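Local coordinates for Lmo1340 protein (Listeria monocytogenes, PDB 4NLM), which is of unknown function but is a listerial surface protein, probably a lipoprotein, with a YqgU-like six-bladed beta-propeller domain, at residues A[279-291]-A[300-312]. Numbering follows the deposited sequence.
Sequences FDKNTFLTFVPYK and KEYKLVKIDPTNK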
loop_
_atom_site.group_PDB
_atom_site.type_symbol
_atom_site.label_atom_id
_atom_site.label_comp_id
_atom_site.label_asym_id
_atom_site.label_seq_id
_atom_site.Cartn_x
_atom_site.Cartn_y
_atom_site.Cartn_z
ATOM N N PHE A 279 1.274 2.508 9.031
ATOM C CA PHE A 279 1.112 2.410 10.476
ATOM C C PHE A 279 2.436 2.524 11.216
ATOM O O PHE A 279 3.519 2.411 10.626
ATOM C CB PHE A 279 0.372 1.109 10.854
ATOM C CG PHE A 279 1.075 -0.157 10.442
ATOM C CD1 PHE A 279 2.097 -0.697 11.228
ATOM C CD2 PHE A 279 0.746 -0.815 9.273
ATOM C CE1 PHE A 279 2.705 -1.875 10.855
ATOM C CE2 PHE A 279 1.400 -1.962 8.900
ATOM C CZ PHE A 279 2.382 -2.486 9.686
ATOM N N ASP A 280 2.322 2.772 12.518
ATOM C CA ASP A 280 3.482 2.846 13.366
ATOM C C ASP A 280 3.124 2.372 14.783
ATOM O O ASP A 280 2.004 1.959 15.043
ATOM C CB ASP A 280 4.105 4.244 13.309
ATOM C CG ASP A 280 3.187 5.328 13.828
ATOM O OD1 ASP A 280 2.526 5.114 14.848
ATOM O OD2 ASP A 280 3.157 6.422 13.231
ATOM N N LYS A 281 4.075 2.460 15.703
ATOM C CA LYS A 281 3.882 1.963 17.057
ATOM C C LYS A 281 2.710 2.612 17.788
ATOM O O LYS A 281 2.219 2.049 18.754
ATOM C CB LYS A 281 5.135 2.218 17.886
ATOM C CG LYS A 281 5.372 3.696 18.113
ATOM C CD LYS A 281 6.637 3.908 18.942
ATOM C CE LYS A 281 6.999 5.382 19.109
ATOM N NZ LYS A 281 8.164 5.608 20.009
ATOM N N ASN A 282 2.316 3.814 17.367
ATOM C CA ASN A 282 1.193 4.523 17.992
ATOM C C ASN A 282 -0.093 4.704 17.199
ATOM O O ASN A 282 -1.068 5.208 17.765
ATOM C CB ASN A 282 1.648 5.915 18.428
ATOM C CG ASN A 282 2.697 5.891 19.507
ATOM O OD1 ASN A 282 3.813 6.386 19.360
ATOM N ND2 ASN A 282 2.345 5.282 20.588
ATOM N N THR A 283 -0.086 4.331 15.930
ATOM C CA THR A 283 -1.263 4.558 15.096
ATOM C C THR A 283 -1.402 3.432 14.102
ATOM O O THR A 283 -0.557 3.233 13.232
ATOM C CB THR A 283 -1.200 5.915 14.331
ATOM O OG1 THR A 283 -1.034 7.018 15.247
ATOM C CG2 THR A 283 -2.442 6.154 13.517
ATOM N N PHE A 284 -2.492 2.699 14.261
ATOM C CA PHE A 284 -2.894 1.665 13.317
ATOM C C PHE A 284 -4.383 1.888 13.044
ATOM O O PHE A 284 -5.218 1.765 13.927
ATOM C CB PHE A 284 -2.656 0.276 13.851
ATOM C CG PHE A 284 -3.118 -0.804 12.922
ATOM C CD1 PHE A 284 -2.408 -1.126 11.783
ATOM C CD2 PHE A 284 -4.274 -1.502 13.174
ATOM C CE1 PHE A 284 -2.835 -2.113 10.912
ATOM C CE2 PHE A 284 -4.703 -2.503 12.304
ATOM C CZ PHE A 284 -3.993 -2.797 11.179
ATOM N N LEU A 285 -4.680 2.276 11.821
ATOM C CA LEU A 285 -6.077 2.550 11.396
ATOM C C LEU A 285 -6.619 1.402 10.602
ATOM O O LEU A 285 -5.982 0.935 9.663
ATOM C CB LEU A 285 -6.091 3.768 10.488
ATOM C CG LEU A 285 -5.615 5.081 11.078
ATOM C CD1 LEU A 285 -5.371 6.134 10.010
ATOM C CD2 LEU A 285 -6.622 5.576 12.072
ATOM N N THR A 286 -7.807 0.932 10.980
ATOM C CA THR A 286 -8.437 -0.167 10.250
ATOM C C THR A 286 -9.942 -0.057 10.317
ATOM O O THR A 286 -10.504 0.449 11.294
ATOM C CB THR A 286 -8.023 -1.541 10.827
ATOM O OG1 THR A 286 -8.547 -2.608 10.041
ATOM C CG2 THR A 286 -8.368 -1.691 12.291
ATOM N N PHE A 287 -10.594 -0.577 9.289
ATOM C CA PHE A 287 -12.021 -0.840 9.372
ATOM C C PHE A 287 -12.232 -2.117 10.170
ATOM O O PHE A 287 -11.405 -3.054 10.162
ATOM C CB PHE A 287 -12.673 -0.904 7.968
ATOM C CG PHE A 287 -12.692 0.420 7.340
ATOM C CD1 PHE A 287 -13.688 1.330 7.692
ATOM C CD2 PHE A 287 -11.742 0.805 6.418
ATOM C CE1 PHE A 287 -13.679 2.592 7.173
ATOM C CE2 PHE A 287 -11.743 2.057 5.902
ATOM C CZ PHE A 287 -12.735 2.956 6.261
ATOM N N VAL A 288 -13.363 -2.154 10.871
ATOM C CA VAL A 288 -13.744 -3.261 11.721
ATOM C C VAL A 288 -15.246 -3.515 11.512
ATOM O O VAL A 288 -16.012 -2.584 11.578
ATOM C CB VAL A 288 -13.477 -2.925 13.209
ATOM C CG1 VAL A 288 -13.909 -4.018 14.129
ATOM C CG2 VAL A 288 -12.009 -2.676 13.449
ATOM N N PRO A 289 -15.644 -4.779 11.350
ATOM C CA PRO A 289 -17.060 -5.073 11.210
ATOM C C PRO A 289 -17.763 -5.016 12.552
ATOM O O PRO A 289 -17.148 -5.218 13.573
ATOM C CB PRO A 289 -17.077 -6.527 10.691
ATOM C CG PRO A 289 -15.662 -6.858 10.379
ATOM C CD PRO A 289 -14.816 -5.987 11.213
ATOM N N TYR A 290 -19.072 -4.818 12.517
ATOM C CA TYR A 290 -19.871 -4.819 13.723
ATOM C C TYR A 290 -20.190 -6.209 14.255
ATOM O O TYR A 290 -20.486 -6.369 15.434
ATOM C CB TYR A 290 -21.166 -4.051 13.517
ATOM C CG TYR A 290 -20.936 -2.583 13.386
ATOM C CD1 TYR A 290 -20.536 -1.841 14.485
ATOM C CD2 TYR A 290 -21.107 -1.934 12.192
ATOM C CE1 TYR A 290 -20.312 -0.502 14.379
ATOM C CE2 TYR A 290 -20.862 -0.581 12.068
ATOM C CZ TYR A 290 -20.452 0.137 13.197
ATOM O OH TYR A 290 -20.264 1.489 13.102
ATOM N N LYS A 291 -20.148 -7.205 13.383
ATOM C CA LYS A 291 -20.445 -8.558 13.816
ATOM C C LYS A 291 -19.785 -9.562 12.867
ATOM O O LYS A 291 -19.455 -9.235 11.739
ATOM C CB LYS A 291 -21.950 -8.803 13.883
ATOM C CG LYS A 291 -22.615 -8.845 12.532
ATOM C CD LYS A 291 -24.132 -9.054 12.590
ATOM C CE LYS A 291 -24.691 -8.809 11.203
ATOM N NZ LYS A 291 -26.159 -9.045 11.125
ATOM N N LYS A 300 -22.827 0.465 5.179
ATOM C CA LYS A 300 -22.664 0.945 6.559
ATOM C C LYS A 300 -22.276 -0.185 7.526
ATOM O O LYS A 300 -22.626 -0.187 8.703
ATOM C CB LYS A 300 -23.973 1.611 7.027
ATOM C CG LYS A 300 -24.310 2.889 6.274
ATOM C CD LYS A 300 -25.647 3.497 6.701
ATOM C CE LYS A 300 -25.956 4.732 5.871
ATOM N NZ LYS A 300 -27.162 5.460 6.356
ATOM N N GLU A 301 -21.494 -1.115 7.033
ATOM C CA GLU A 301 -21.236 -2.314 7.778
ATOM C C GLU A 301 -19.998 -2.243 8.654
ATOM O O GLU A 301 -19.735 -3.222 9.340
ATOM C CB GLU A 301 -21.135 -3.401 6.726
ATOM C CG GLU A 301 -20.823 -4.856 7.057
ATOM C CD GLU A 301 -20.816 -5.706 5.778
ATOM O OE1 GLU A 301 -20.111 -6.738 5.706
ATOM O OE2 GLU A 301 -21.506 -5.332 4.803
ATOM N N TYR A 302 -19.307 -1.097 8.680
ATOM C CA TYR A 302 -18.013 -1.005 9.384
ATOM C C TYR A 302 -17.909 0.244 10.198
ATOM O O TYR A 302 -18.571 1.232 9.943
ATOM C CB TYR A 302 -16.853 -1.020 8.373
ATOM C CG TYR A 302 -16.844 -2.226 7.486
ATOM C CD1 TYR A 302 -17.580 -2.248 6.338
ATOM C CD2 TYR A 302 -16.142 -3.378 7.818
ATOM C CE1 TYR A 302 -17.655 -3.365 5.538
ATOM C CE2 TYR A 302 -16.194 -4.504 6.993
ATOM C CZ TYR A 302 -16.976 -4.494 5.862
ATOM O OH TYR A 302 -17.039 -5.614 5.053
ATOM N N LYS A 303 -16.984 0.180 11.147
ATOM C CA LYS A 303 -16.488 1.390 11.805
ATOM C C LYS A 303 -14.996 1.515 11.508
ATOM O O LYS A 303 -14.314 0.545 11.277
ATOM C CB LYS A 303 -16.720 1.393 13.282
ATOM C CG LYS A 303 -16.362 0.142 13.965
ATOM C CD LYS A 303 -16.524 0.342 15.457
ATOM C CE LYS A 303 -16.424 -0.964 16.182
ATOM N NZ LYS A 303 -16.669 -0.720 17.642
ATOM N N LEU A 304 -14.568 2.758 11.464
ATOM C CA LEU A 304 -13.155 3.086 11.287
ATOM C C LEU A 304 -12.581 3.332 12.667
ATOM O O LEU A 304 -13.036 4.220 13.397
ATOM C CB LEU A 304 -13.000 4.318 10.439
ATOM C CG LEU A 304 -11.553 4.776 10.262
ATOM C CD1 LEU A 304 -10.707 3.722 9.579
ATOM C CD2 LEU A 304 -11.551 6.062 9.466
ATOM N N VAL A 305 -11.569 2.560 13.026
ATOM C CA VAL A 305 -10.961 2.755 14.322
ATOM C C VAL A 305 -9.495 3.067 14.198
ATOM O O VAL A 305 -8.850 2.828 13.175
ATOM C CB VAL A 305 -11.116 1.530 15.214
ATOM C CG1 VAL A 305 -12.580 1.153 15.344
ATOM C CG2 VAL A 305 -10.265 0.369 14.717
ATOM N N LYS A 306 -9.023 3.715 15.257
ATOM C CA LYS A 306 -7.603 4.019 15.444
ATOM C C LYS A 306 -7.135 3.282 16.693
ATOM O O LYS A 306 -7.688 3.462 17.792
ATOM C CB LYS A 306 -7.344 5.528 15.500
ATOM C CG LYS A 306 -7.711 6.337 16.714
ATOM C CD LYS A 306 -7.176 7.765 16.540
ATOM C CE LYS A 306 -7.662 8.684 17.654
ATOM N NZ LYS A 306 -7.518 10.124 17.307
ATOM N N ILE A 307 -6.161 2.418 16.476
ATOM C CA ILE A 307 -5.561 1.684 17.571
ATOM C C ILE A 307 -4.161 2.210 17.824
ATOM O O ILE A 307 -3.390 2.471 16.914
ATOM C CB ILE A 307 -5.446 0.209 17.165
ATOM C CG1 ILE A 307 -6.860 -0.324 17.081
ATOM C CG2 ILE A 307 -4.574 -0.612 18.118
ATOM C CD1 ILE A 307 -6.893 -1.607 16.325
ATOM N N ASP A 308 -3.853 2.432 19.100
ATOM C CA ASP A 308 -2.511 2.803 19.519
ATOM C C ASP A 308 -1.968 1.559 20.224
ATOM O O ASP A 308 -2.268 1.310 21.383
ATOM C CB ASP A 308 -2.533 3.999 20.479
ATOM C CG ASP A 308 -1.142 4.427 20.945
ATOM O OD1 ASP A 308 -0.203 3.621 20.895
ATOM O OD2 ASP A 308 -1.039 5.565 21.414
ATOM N N PRO A 309 -1.157 0.746 19.521
ATOM C CA PRO A 309 -0.746 -0.524 20.128
ATOM C C PRO A 309 0.209 -0.349 21.310
ATOM O O PRO A 309 0.222 -1.189 22.199
ATOM C CB PRO A 309 -0.077 -1.288 18.986
ATOM C CG PRO A 309 0.171 -0.305 17.925
ATOM C CD PRO A 309 -0.689 0.899 18.149
ATOM N N THR A 310 1.009 0.719 21.303
ATOM C CA THR A 310 1.918 0.972 22.428
ATOM C C THR A 310 1.139 1.345 23.687
ATOM O O THR A 310 1.422 0.849 24.796
ATOM C CB THR A 310 2.952 2.053 22.037
ATOM O OG1 THR A 310 3.760 1.544 20.986
ATOM C CG2 THR A 310 3.888 2.442 23.212
ATOM N N ASN A 311 0.148 2.216 23.520
ATOM C CA ASN A 311 -0.659 2.671 24.636
ATOM C C ASN A 311 -1.822 1.740 24.939
ATOM O O ASN A 311 -2.544 1.931 25.915
ATOM C CB ASN A 311 -1.152 4.095 24.385
ATOM C CG ASN A 311 -1.487 4.826 25.662
ATOM O OD1 ASN A 311 -0.842 4.621 26.700
ATOM N ND2 ASN A 311 -2.464 5.723 25.592
ATOM N N LYS A 312 -1.987 0.720 24.101
ATOM C CA LYS A 312 -3.065 -0.247 24.267
ATOM C C LYS A 312 -4.444 0.415 24.300
ATOM O O LYS A 312 -5.253 0.112 25.173
ATOM C CB LYS A 312 -2.838 -1.118 25.504
ATOM C CG LYS A 312 -1.476 -1.805 25.532
ATOM C CD LYS A 312 -1.344 -2.674 26.779
ATOM C CE LYS A 312 -0.014 -3.404 26.870
ATOM N NZ LYS A 312 0.133 -4.457 25.836
HETATM O O HOH W 1 -20.892 -5.458 10.291
#
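F284, T286 and V288 exchange paired backbone hydrogen bonds with I307, V305 and K303, joining antiparallel strands 284-289 and 302-308, whose axes approach to 4.5 Å. On the face carrying these residues, V305 CG2, in one of two conformers of that valine, lies 3.7 Å from both T286 CG2 and V288 CG2, while I307 CD1 meets the F284 ring at its edge, near the ring plane. F248 packs edge-to-face with that phenyl, which also meets F275. The other face carries L285, F287, L304 and K306. There L304, its CG anti to the backbone N (chi1 177°), carries CD1 over the face of the F287 ring, 4.0 Å from the centroid and almost on the ring normal, a CH-pi contact. L285 CD2 packs at 3.5 Å against K306 CB. Beyond P289, the Y290 ring reaches across strand 302-308 and sets OH 3.5 Å from K303 CB, its hydroxyl hydrogen-bonded to E319 and to L320 N; a water bridges Y290 N and E301 O. At the other end N282 ND2 donates to D308 OD1 (3.1 Å) with amide and carboxylate planes 83° apart. N311 N reaches the same oxygen from the opposite face, completing an Asx motif, and K281 O accepts from both N and OG1 of T310. Strand 313-321 continues the pair as an antiparallel meander, consistent with a blade of the YqgU-like six-bladed beta propeller.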